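Local coordinates for protein myosin-2 (Saccharomyces cerevisiae, PDB 6IXO) that transports organelles and other cargo along actin cables in budding yeast, gripping receptors on its cargo with the globular tail domain described here, at residues N10-R15 with V409-Q414; Q294-K297 with E301-D304. All coordinates share one frame; numbering follows the deposited sequence.

In the fold
The two contacts lie on opposite sides of the centre of this elongated, largely helical cargo-binding tail, which has no strand, with about 77 Å between their centres and about 58 Å between their nearest atoms. Interaction 1 pairs helix 6-18 with helix 403-415, bringing together the two ends of the modelled chain although 393 residues lie between the segments. Interaction 2 is local: it joins the loop after helix 284-294 to the start of helix 300-309, within the DIL family region, and in sequence it is nested inside the long loop that interaction 1 closes. The chain therefore runs out to one end of the domain and returns, so that its C-terminal helix packs beside its N-terminal one.

Interaction 1 (N10-R15 with V409-Q414); sequences NEELYR and VDLVAQ
Leu13 and Glu12 meet Leu411 in a mainly apolar contact between two nearly antiparallel helices, 6-18 and 403-415, at the end of the tail domain where its two termini come together. The segment axes approach to 10.1 Å at an angle of 150°, and the patch between them is small, 205 Å² in all. At its middle, CG of Leu13 rests 3.9 Å from CB of Leu411, the two leucines lying alongside each other and pointing opposite ways. Further along, CD2 of Leu13 reaches CG2 of Val412 at 4.2 Å. Glu12 packs on the branch end of Leu411: with CG anti to its own backbone nitrogen (chi1 -178°) and the chain extended, it runs across Leu411, nearly perpendicular to it, laying its CG 3.6 Å from Leu411 CD1. CG of the glutamate thus lies over methyl CD1, while carboxylate OE1 is the Glu12 atom nearest CD2; OE2 makes a salt bridge to Arg407 NE, on the same C-terminal helix. Replacing Glu12 with an alanine would probably leave Arg407 without this carboxylate and uncover CD1 of Leu411. Ile9 and Leu16, on either side along helix 6-18, also touch Leu411, and Ile408 adds to the packing on Leu13. Helix 53-67 lies against both partners, Glu64 touching Leu13 and Val412, and Ile60 touching Val412.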
ATOM      1  N   ASN A  10     -11.015 -22.675  34.584  1.00 62.79           N
ATOM      2  CA  ASN A  10     -11.093 -21.245  34.850  1.00 62.72           C
ATOM      3  C   ASN A  10      -9.984 -20.724  35.752  1.00 58.89           C
ATOM      4  O   ASN A  10      -9.449 -19.637  35.495  1.00 57.45           O
ATOM      5  CB  ASN A  10     -12.440 -20.875  35.460  1.00 65.67           C
ATOM      6  CG  ASN A  10     -13.508 -20.669  34.412  1.00 68.66           C
ATOM      7  OD1 ASN A  10     -13.223 -20.654  33.214  1.00 65.59           O
ATOM      8  ND2 ASN A  10     -14.751 -20.497  34.858  1.00 75.07           N
ATOM      9  N   GLU A  11      -9.669 -21.453  36.820  1.00 55.26           N
ATOM     10  CA  GLU A  11      -8.582 -21.012  37.680  1.00 59.59           C
ATOM     11  C   GLU A  11      -7.268 -20.936  36.905  1.00 54.46           C
ATOM     12  O   GLU A  11      -6.555 -19.951  37.005  1.00 64.10           O
ATOM     13  CB  GLU A  11      -8.389 -21.930  38.869  1.00 70.33           C
ATOM     14  CG  GLU A  11      -7.261 -21.474  39.785  1.00 87.97           C
ATOM     15  CD  GLU A  11      -7.293 -22.174  41.132  1.00105.27           C
ATOM     16  OE1 GLU A  11      -8.044 -23.168  41.266  1.00109.64           O
ATOM     17  OE2 GLU A  11      -6.576 -21.728  42.055  1.00113.27           O
ATOM     18  N   GLU A  12      -6.944 -21.995  36.173  1.00 59.47           N
ATOM     19  CA  GLU A  12      -5.683 -22.025  35.423  1.00 55.99           C
ATOM     20  C   GLU A  12      -5.661 -20.898  34.401  1.00 53.76           C
ATOM     21  O   GLU A  12      -4.630 -20.237  34.235  1.00 52.59           O
ATOM     22  CB  GLU A  12      -5.453 -23.378  34.737  1.00 58.20           C
ATOM     23  CG  GLU A  12      -4.108 -23.433  33.975  1.00 54.56           C
ATOM     24  CD  GLU A  12      -3.712 -24.807  33.434  1.00 58.57           C
ATOM     25  OE1 GLU A  12      -4.532 -25.761  33.411  1.00 55.56           O
ATOM     26  OE2 GLU A  12      -2.539 -24.923  33.029  1.00 54.40           O
ATOM     27  N   LEU A  13      -6.785 -20.656  33.722  1.00 52.21           N
ATOM     28  CA  LEU A  13      -6.839 -19.577  32.727  1.00 53.17           C
ATOM     29  C   LEU A  13      -6.529 -18.254  33.391  1.00 52.62           C
ATOM     30  O   LEU A  13      -5.752 -17.445  32.888  1.00 50.59           O
ATOM     31  CB  LEU A  13      -8.206 -19.484  32.062  1.00 54.68           C
ATOM     32  CG  LEU A  13      -8.384 -20.164  30.722  1.00 55.98           C
ATOM     33  CD1 LEU A  13      -9.862 -20.146  30.367  1.00 55.04           C
ATOM     34  CD2 LEU A  13      -7.508 -19.459  29.625  1.00 44.23           C
ATOM     35  N   TYR A  14      -7.149 -18.060  34.554  1.00 53.20           N
ATOM     36  CA  TYR A  14      -7.031 -16.815  35.278  1.00 54.95           C
ATOM     37  C   TYR A  14      -5.596 -16.514  35.664  1.00 54.74           C
ATOM     38  O   TYR A  14      -5.123 -15.394  35.490  1.00 52.05           O
ATOM     39  CB  TYR A  14      -7.901 -16.849  36.547  1.00 62.94           C
ATOM     40  CG  TYR A  14      -7.956 -15.512  37.226  1.00 68.78           C
ATOM     41  CD1 TYR A  14      -7.023 -15.164  38.200  1.00 74.00           C
ATOM     42  CD2 TYR A  14      -8.925 -14.573  36.871  1.00 68.15           C
ATOM     43  CE1 TYR A  14      -7.060 -13.927  38.814  1.00 74.65           C
ATOM     44  CE2 TYR A  14      -8.979 -13.335  37.490  1.00 68.29           C
ATOM     45  CZ  TYR A  14      -8.038 -13.016  38.451  1.00 72.28           C
ATOM     46  OH  TYR A  14      -8.077 -11.786  39.064  1.00 74.59           O
ATOM     47  N   ARG A  15      -4.907 -17.504  36.214  1.00 51.11           N
ATOM     48  CA  ARG A  15      -3.501 -17.324  36.556  1.00 53.42           C
ATOM     49  C   ARG A  15      -2.645 -17.081  35.322  1.00 53.37           C
ATOM     50  O   ARG A  15      -1.654 -16.346  35.388  1.00 58.51           O
ATOM     51  CB  ARG A  15      -2.967 -18.536  37.305  1.00 56.50           C
ATOM     52  CG  ARG A  15      -3.717 -18.855  38.585  1.00 75.16           C
ATOM     53  CD  ARG A  15      -3.846 -17.620  39.478  1.00 91.68           C
ATOM     54  NE  ARG A  15      -4.310 -17.951  40.833  1.00105.98           N
ATOM     55  CZ  ARG A  15      -4.385 -17.080  41.839  1.00105.60           C
ATOM     56  NH1 ARG A  15      -4.029 -15.811  41.652  1.00105.75           N
ATOM     57  NH2 ARG A  15      -4.813 -17.478  43.033  1.00104.57           N
ATOM     58  N   VAL A 409      -4.862 -20.811  24.760  1.00 36.62           N
ATOM     59  CA  VAL A 409      -5.654 -21.217  23.620  1.00 37.88           C
ATOM     60  C   VAL A 409      -6.173 -22.637  23.768  1.00 43.44           C
ATOM     61  O   VAL A 409      -7.340 -22.895  23.464  1.00 45.98           O
ATOM     62  CB  VAL A 409      -4.842 -21.056  22.304  1.00 43.61           C
ATOM     63  CG1 VAL A 409      -5.596 -21.649  21.159  1.00 44.37           C
ATOM     64  CG2 VAL A 409      -4.592 -19.591  22.058  1.00 41.16           C
ATOM     65  N   ASP A 410      -5.350 -23.551  24.282  1.00 44.20           N
ATOM     66  CA  ASP A 410      -5.817 -24.921  24.498  1.00 47.70           C
ATOM     67  C   ASP A 410      -6.934 -24.994  25.540  1.00 50.83           C
ATOM     68  O   ASP A 410      -7.858 -25.812  25.424  1.00 50.60           O
ATOM     69  CB  ASP A 410      -4.666 -25.846  24.932  1.00 51.37           C
ATOM     70  CG  ASP A 410      -3.584 -26.009  23.849  1.00 60.02           C
ATOM     71  OD1 ASP A 410      -3.801 -25.590  22.687  1.00 65.34           O
ATOM     72  OD2 ASP A 410      -2.510 -26.567  24.168  1.00 59.57           O
ATOM     73  N   LEU A 411      -6.835 -24.169  26.578  1.00 45.62           N
ATOM     74  CA  LEU A 411      -7.825 -24.226  27.655  1.00 47.13           C
ATOM     75  C   LEU A 411      -9.130 -23.622  27.154  1.00 50.75           C
ATOM     76  O   LEU A 411     -10.193 -24.165  27.384  1.00 52.22           O
ATOM     77  CB  LEU A 411      -7.330 -23.495  28.901  1.00 42.13           C
ATOM     78  CG  LEU A 411      -6.260 -24.207  29.721  1.00 41.44           C
ATOM     79  CD1 LEU A 411      -5.651 -23.228  30.692  1.00 40.11           C
ATOM     80  CD2 LEU A 411      -6.835 -25.428  30.435  1.00 43.75           C
ATOM     81  N   VAL A 412      -9.043 -22.499  26.447  1.00 46.47           N
ATOM     82  CA  VAL A 412     -10.228 -21.921  25.832  1.00 52.66           C
ATOM     83  C   VAL A 412     -10.902 -22.948  24.934  1.00 58.29           C
ATOM     84  O   VAL A 412     -12.115 -23.178  25.019  1.00 58.45           O
ATOM     85  CB  VAL A 412      -9.897 -20.678  25.008  1.00 51.17           C
ATOM     86  CG1 VAL A 412     -11.069 -20.325  24.123  1.00 53.46           C
ATOM     87  CG2 VAL A 412      -9.528 -19.526  25.928  1.00 45.97           C
ATOM     88  N   ALA A 413     -10.094 -23.587  24.093  1.00 57.08           N
ATOM     89  CA  ALA A 413     -10.595 -24.611  23.186  1.00 58.12           C
ATOM     90  C   ALA A 413     -11.306 -25.755  23.924  1.00 67.50           C
ATOM     91  O   ALA A 413     -12.272 -26.307  23.412  1.00 73.66           O
ATOM     92  CB  ALA A 413      -9.454 -25.146  22.333  1.00 53.84           C
ATOM     93  N   GLN A 414     -10.842 -26.107  25.122  1.00 69.68           N
ATOM     94  CA  GLN A 414     -11.480 -27.183  25.895  1.00 74.32           C
ATOM     95  C   GLN A 414     -12.863 -26.794  26.396  1.00 78.73           C
ATOM     96  O   GLN A 414     -13.737 -27.648  26.536  1.00 85.98           O
ATOM     97  CB  GLN A 414     -10.620 -27.597  27.093  1.00 73.97           C
ATOM     98  CG  GLN A 414      -9.336 -28.303  26.724  1.00 74.54           C
ATOM     99  CD  GLN A 414      -8.519 -28.702  27.935  1.00 74.94           C
ATOM    100  OE1 GLN A 414      -9.064 -28.942  29.016  1.00 74.80           O
ATOM    101  NE2 GLN A 414      -7.201 -28.779  27.760  1.00 72.39           N
TER

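Interaction 2 (Q294-K297 with E301-D304); sequences QVRK and EDID. With SO4 (sulfate ion), chain E.
Between Arg296 and Asp302 the chain turns from an irregular loop into helix 300-309, bringing the CA atoms of Lys297 and Asp302 to 5.6 Å, and a water that donates to Arg296 O and Asp302 O ties the two backbones. Beside this backbone link, the guanidinium of Arg296 and the carboxylate of Asp302 form a salt bridge. Its strong leg runs from Arg296 NE to Asp302 OD2, 2.7 Å long and 165° at the hydrogen, in the guanidinium plane and onto the syn lone pair; NH2 adds only weak bonds to OD2 and OD1. A bend at chi3 (66°) turns the guanidinium so that NE faces the aspartate, and the two flat groups are inclined by 57°. A sulfate, probably from the crystallisation solution, sits at another part of the guanidinium edge, where NH2 binds its O1 at 3.0 Å; carboxylate and sulfate together would tend to fix the guanidinium's orientation. Asp302 OD2 also accepts from Tyr298 N, so the carboxylate holds the loop backbone there too, while the Thr299 hydroxyl takes up Asp302 N in the helix's first turn. Lys297 instead curls back, its NZ 2.7 Å from Val295 O in the carbonyl plane, and also reaches Leu292 O near the end of helix 284-294 and the Tyr325 ring in a cation-pi contact. Beyond Asp302, Ile303 packs on Ile338, Tyr341 and Val342, seating helix 300-309 against helix 336-350.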
ATOM      1  N   GLN A 294       7.038  11.258 -30.429  1.00 26.89           N
ATOM      2  CA  GLN A 294       6.914  10.450 -31.639  1.00 30.71           C
ATOM      3  C   GLN A 294       6.173  11.101 -32.777  1.00 37.17           C
ATOM      4  O   GLN A 294       6.457  10.807 -33.963  1.00 39.08           O
ATOM      5  CB  GLN A 294       6.216   9.121 -31.295  1.00 34.49           C
ATOM      6  CG  GLN A 294       7.087   8.194 -30.449  1.00 40.77           C
ATOM      7  CD  GLN A 294       6.379   6.920 -30.089  1.00 52.29           C
ATOM      8  OE1 GLN A 294       5.725   6.833 -29.052  1.00 57.64           O
ATOM      9  NE2 GLN A 294       6.480   5.925 -30.958  1.00 56.54           N
ATOM     10  N   VAL A 295       5.211  11.964 -32.463  1.00 28.39           N
ATOM     11  CA  VAL A 295       4.377  12.515 -33.545  1.00 29.89           C
ATOM     12  C   VAL A 295       5.103  13.640 -34.295  1.00 38.28           C
ATOM     13  O   VAL A 295       6.078  14.216 -33.802  1.00 32.73           O
ATOM     14  CB  VAL A 295       3.030  13.048 -33.019  1.00 40.16           C
ATOM     15  CG1 VAL A 295       2.218  11.906 -32.411  1.00 39.11           C
ATOM     16  CG2 VAL A 295       3.269  14.154 -32.000  1.00 34.36           C
ATOM     17  N   ARG A 296       4.600  13.959 -35.472  1.00 35.85           N
ATOM     18  CA  ARG A 296       5.187  14.995 -36.297  1.00 39.81           C
ATOM     19  C   ARG A 296       5.020  16.332 -35.610  1.00 46.46           C
ATOM     20  O   ARG A 296       3.960  16.635 -35.047  1.00 44.40           O
ATOM     21  CB  ARG A 296       4.533  15.005 -37.667  1.00 35.06           C
ATOM     22  CG  ARG A 296       5.469  15.408 -38.781  1.00 43.23           C
ATOM     23  CD  ARG A 296       4.749  15.443 -40.107  1.00 45.87           C
ATOM     24  NE  ARG A 296       3.733  16.477 -40.154  1.00 46.03           N
ATOM     25  CZ  ARG A 296       2.918  16.680 -41.185  1.00 60.03           C
ATOM     26  NH1 ARG A 296       3.023  15.919 -42.276  1.00 64.35           N
ATOM     27  NH2 ARG A 296       2.004  17.649 -41.136  1.00 64.78           N
ATOM     28  N   LYS A 297       6.085  17.114 -35.659  1.00 39.67           N
ATOM     29  CA  LYS A 297       6.147  18.419 -35.025  1.00 36.57           C
ATOM     30  C   LYS A 297       6.647  19.453 -36.045  1.00 47.89           C
ATOM     31  O   LYS A 297       7.601  20.167 -35.761  1.00 47.09           O
ATOM     32  CB  LYS A 297       7.083  18.361 -33.809  1.00 34.88           C
ATOM     33  CG  LYS A 297       6.508  17.527 -32.630  1.00 36.52           C
ATOM     34  CD  LYS A 297       7.535  17.196 -31.550  1.00 37.79           C
ATOM     35  CE  LYS A 297       8.582  16.208 -32.062  1.00 41.90           C
ATOM     36  NZ  LYS A 297       8.044  14.811 -32.013  1.00 33.55           N
ATOM     37  N   GLU A 301      -0.547  23.165 -37.597  1.00 66.03           N
ATOM     38  CA  GLU A 301      -1.610  22.214 -37.309  1.00 67.34           C
ATOM     39  C   GLU A 301      -1.114  21.014 -36.500  1.00 62.88           C
ATOM     40  O   GLU A 301      -1.839  20.497 -35.631  1.00 55.41           O
ATOM     41  CB  GLU A 301      -2.260  21.732 -38.596  1.00 73.82           C
ATOM     42  CG  GLU A 301      -3.554  21.003 -38.332  1.00 82.17           C
ATOM     43  CD  GLU A 301      -4.069  20.293 -39.552  1.00 92.85           C
ATOM     44  OE1 GLU A 301      -3.441  20.430 -40.624  1.00 97.46           O
ATOM     45  OE2 GLU A 301      -5.098  19.595 -39.437  1.00 96.55           O
ATOM     46  N   ASP A 302       0.109  20.567 -36.787  1.00 46.54           N
ATOM     47  CA  ASP A 302       0.737  19.508 -35.993  1.00 51.00           C
ATOM     48  C   ASP A 302       0.724  19.881 -34.519  1.00 53.62           C
ATOM     49  O   ASP A 302       0.454  19.050 -33.630  1.00 50.12           O
ATOM     50  CB  ASP A 302       2.188  19.265 -36.431  1.00 51.96           C
ATOM     51  CG  ASP A 302       2.304  18.465 -37.724  1.00 55.39           C
ATOM     52  OD1 ASP A 302       1.318  17.832 -38.155  1.00 57.99           O
ATOM     53  OD2 ASP A 302       3.414  18.458 -38.295  1.00 50.04           O
ATOM     54  N   ILE A 303       1.046  21.138 -34.259  1.00 53.48           N
ATOM     55  CA  ILE A 303       1.135  21.590 -32.881  1.00 54.38           C
ATOM     56  C   ILE A 303      -0.269  21.703 -32.287  1.00 55.75           C
ATOM     57  O   ILE A 303      -0.472  21.328 -31.142  1.00 55.03           O
ATOM     58  CB  ILE A 303       1.918  22.920 -32.782  1.00 59.02           C
ATOM     59  CG1 ILE A 303       3.379  22.696 -33.216  1.00 44.00           C
ATOM     60  CG2 ILE A 303       1.887  23.462 -31.375  1.00 55.59           C
ATOM     61  CD1 ILE A 303       4.103  21.564 -32.428  1.00 43.59           C
ATOM     62  N   ASP A 304      -1.247  22.173 -33.057  1.00 56.60           N
ATOM     63  CA  ASP A 304      -2.608  22.236 -32.531  1.00 57.51           C
ATOM     64  C   ASP A 304      -3.135  20.834 -32.232  1.00 57.97           C
ATOM     65  O   ASP A 304      -3.831  20.629 -31.234  1.00 62.38           O
ATOM     66  CB  ASP A 304      -3.556  22.964 -33.491  1.00 59.33           C
ATOM     67  CG  ASP A 304      -3.241  24.450 -33.617  1.00 67.33           C
ATOM     68  OD1 ASP A 304      -2.676  25.018 -32.658  1.00 71.53           O
ATOM     69  OD2 ASP A 304      -3.555  25.046 -34.673  1.00 70.85           O
TER
HETATM   70  S   SO4 E1604       0.370  17.654 -44.267  1.00184.84           S
HETATM   71  O1  SO4 E1604       0.521  18.847 -43.440  1.00185.33           O
HETATM   72  O2  SO4 E1604       0.581  18.002 -45.669  1.00183.87           O
HETATM   73  O3  SO4 E1604       1.345  16.653 -43.852  1.00186.23           O
HETATM   74  O4  SO4 E1604      -0.974  17.109 -44.095  1.00186.79           O
HETATM   75  O   HOH W   1       1.347  16.518 -34.181  1.00 44.62           O